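Local coordinates for protein uncharacterized HTH-type transcriptional regulator HI_0893 (PDB 3QKX) that probably binds cis-regulatory DNA through an N-terminal helix-turn-helix domain and acts as a TetR-family transcriptional regulator, at residues 16-21 / 60-65. Sequence-based numbering, arbitrary orientation.
Sequences ATDRLM and AHRVFS
Asp18 OD2 is gripped by both terminal nitrogens of the Arg62 guanidinium, very unequally. The strong bond comes from Arg62 NH1, 2.7 Å from Asp18 OD2 and nearly straight at 171°; Arg62 NH2 adds a weak, bent bond to the same Asp18 OD2 at 3.4 Å. The oxygen lies at the guanidinium edge, in its plane, yet the carboxylate plane is turned 43° from it, and NH1 reaches OD2 from above the carboxylate plane. Both N-H groups are aimed at one oxygen, so this is not the side-by-side pairing in which two nitrogens meet two oxygens. The CA atoms of Asp18 and Arg62 are 11.2 Å apart, a gap the short aspartate cannot close alone: Arg62 holds CG anti to its backbone N (chi1 168°), then bends at chi2 to bring its charged end across. Asp18 is buried, and its OD1 bonds Tyr109 OH, while Arg62 NH2 also forms a salt bridge with Glu11 of helix 6-23, so the guanidinium meets two acids of one helix. The bridge joins helix 6-23 to helix 52-72, within the TetR-type helix-turn-helix region that probably binds DNA. Phe59 packs on Asp18 and Met21, and helix 100-109 lies against both segments through Tyr109, which touches Met21 and Val63.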
loop_
_atom_site.group_PDB
_atom_site.type_symbol
_atom_site.label_atom_id
_atom_site.label_comp_id
_atom_site.label_asym_id
_atom_site.label_seq_id
_atom_site.Cartn_x
_atom_site.Cartn_y
_atom_site.Cartn_z
ATOM N N ALA A 16 -0.484 21.807 -7.604
ATOM C CA ALA A 16 0.913 22.101 -7.324
ATOM C C ALA A 16 1.393 21.419 -6.058
ATOM O O ALA A 16 2.547 21.094 -5.957
ATOM C CB ALA A 16 1.128 23.650 -7.225
ATOM N N THR A 17 0.516 21.243 -5.079
ATOM C CA THR A 17 0.862 20.527 -3.855
ATOM C C THR A 17 1.270 19.087 -4.171
ATOM O O THR A 17 2.291 18.608 -3.688
ATOM C CB THR A 17 -0.299 20.519 -2.835
ATOM O OG1 THR A 17 -0.484 21.826 -2.297
ATOM C CG2 THR A 17 -0.010 19.528 -1.684
ATOM N N ASP A 18 0.468 18.420 -4.993
ATOM C CA ASP A 18 0.804 17.100 -5.505
ATOM C C ASP A 18 2.219 17.038 -6.076
ATOM O O ASP A 18 3.023 16.204 -5.654
ATOM C CB ASP A 18 -0.183 16.687 -6.594
ATOM C CG ASP A 18 -1.320 15.863 -6.070
ATOM O OD1 ASP A 18 -1.085 14.901 -5.304
ATOM O OD2 ASP A 18 -2.455 16.134 -6.491
ATOM N N ARG A 19 2.523 17.948 -6.999
ATOM C CA ARG A 19 3.819 17.946 -7.694
ATOM C C ARG A 19 4.998 18.106 -6.749
ATOM O O ARG A 19 5.935 17.330 -6.804
ATOM C CB ARG A 19 3.871 19.049 -8.755
ATOM C CG ARG A 19 2.957 18.801 -9.943
ATOM C CD ARG A 19 3.182 19.835 -11.051
ATOM N NE ARG A 19 1.902 20.433 -11.421
ATOM C CZ ARG A 19 1.477 21.674 -11.131
ATOM N NH1 ARG A 19 2.261 22.588 -10.535
ATOM N NH2 ARG A 19 0.250 22.023 -11.503
ATOM N N LEU A 20 4.935 19.107 -5.880
ATOM C CA LEU A 20 6.021 19.373 -4.926
ATOM C C LEU A 20 6.138 18.201 -3.928
ATOM O O LEU A 20 7.246 17.845 -3.495
ATOM C CB LEU A 20 5.820 20.731 -4.215
ATOM C CG LEU A 20 7.063 21.525 -3.789
HETATM N N MSE A 21 5.017 17.542 -3.642
HETATM C CA MSE A 21 5.038 16.340 -2.802
HETATM C C MSE A 21 5.668 15.127 -3.511
HETATM O O MSE A 21 6.327 14.317 -2.873
HETATM C CB MSE A 21 3.622 15.999 -2.331
HETATM C CG MSE A 21 3.582 15.153 -1.092
HETATM SE SE MSE A 21 1.800 14.588 -0.694
HETATM C CE MSE A 21 0.986 16.292 -0.356
ATOM N N ALA A 60 -6.243 17.148 1.767
ATOM C CA ALA A 60 -6.750 15.820 2.136
ATOM C C ALA A 60 -8.179 15.631 1.663
ATOM O O ALA A 60 -8.472 14.667 0.965
ATOM C CB ALA A 60 -6.673 15.611 3.643
ATOM N N HIS A 61 -9.051 16.577 2.013
ATOM C CA HIS A 61 -10.469 16.526 1.619
ATOM C C HIS A 61 -10.643 16.475 0.114
ATOM O O HIS A 61 -11.495 15.755 -0.395
ATOM C CB HIS A 61 -11.244 17.730 2.178
ATOM C CG HIS A 61 -11.711 17.541 3.584
ATOM N ND1 HIS A 61 -12.735 16.679 3.913
ATOM C CD2 HIS A 61 -11.301 18.103 4.746
ATOM C CE1 HIS A 61 -12.936 16.716 5.220
ATOM N NE2 HIS A 61 -12.082 17.577 5.749
ATOM N N ARG A 62 -9.828 17.252 -0.585
ATOM C CA ARG A 62 -9.817 17.279 -2.041
ATOM C C ARG A 62 -9.354 15.950 -2.589
ATOM O O ARG A 62 -9.860 15.504 -3.612
ATOM C CB ARG A 62 -8.940 18.447 -2.540
ATOM C CG ARG A 62 -8.575 18.455 -4.027
ATOM C CD ARG A 62 -7.190 17.908 -4.245
ATOM N NE ARG A 62 -6.668 18.195 -5.575
ATOM C CZ ARG A 62 -5.511 17.730 -6.034
ATOM N NH1 ARG A 62 -4.752 16.921 -5.292
ATOM N NH2 ARG A 62 -5.110 18.059 -7.254
ATOM N N VAL A 63 -8.405 15.312 -1.903
ATOM C CA VAL A 63 -7.919 13.986 -2.305
ATOM C C VAL A 63 -8.973 12.894 -2.103
ATOM O O VAL A 63 -9.186 12.072 -2.998
ATOM C CB VAL A 63 -6.595 13.621 -1.595
ATOM C CG1 VAL A 63 -6.246 12.172 -1.827
ATOM C CG2 VAL A 63 -5.460 14.547 -2.104
ATOM N N PHE A 64 -9.648 12.897 -0.956
ATOM C CA PHE A 64 -10.791 11.994 -0.762
ATOM C C PHE A 64 -11.841 12.162 -1.885
ATOM O O PHE A 64 -12.305 11.161 -2.435
ATOM C CB PHE A 64 -11.439 12.156 0.635
ATOM C CG PHE A 64 -10.944 11.151 1.668
ATOM N N SER A 65 -12.155 13.416 -2.254
ATOM C CA SER A 65 -13.143 13.715 -3.315
ATOM C C SER A 65 -12.795 13.105 -4.673
ATOM O O SER A 65 -13.677 12.579 -5.358
ATOM C CB SER A 65 -13.322 15.240 -3.507
ATOM O OG SER A 65 -14.007 15.822 -2.416
#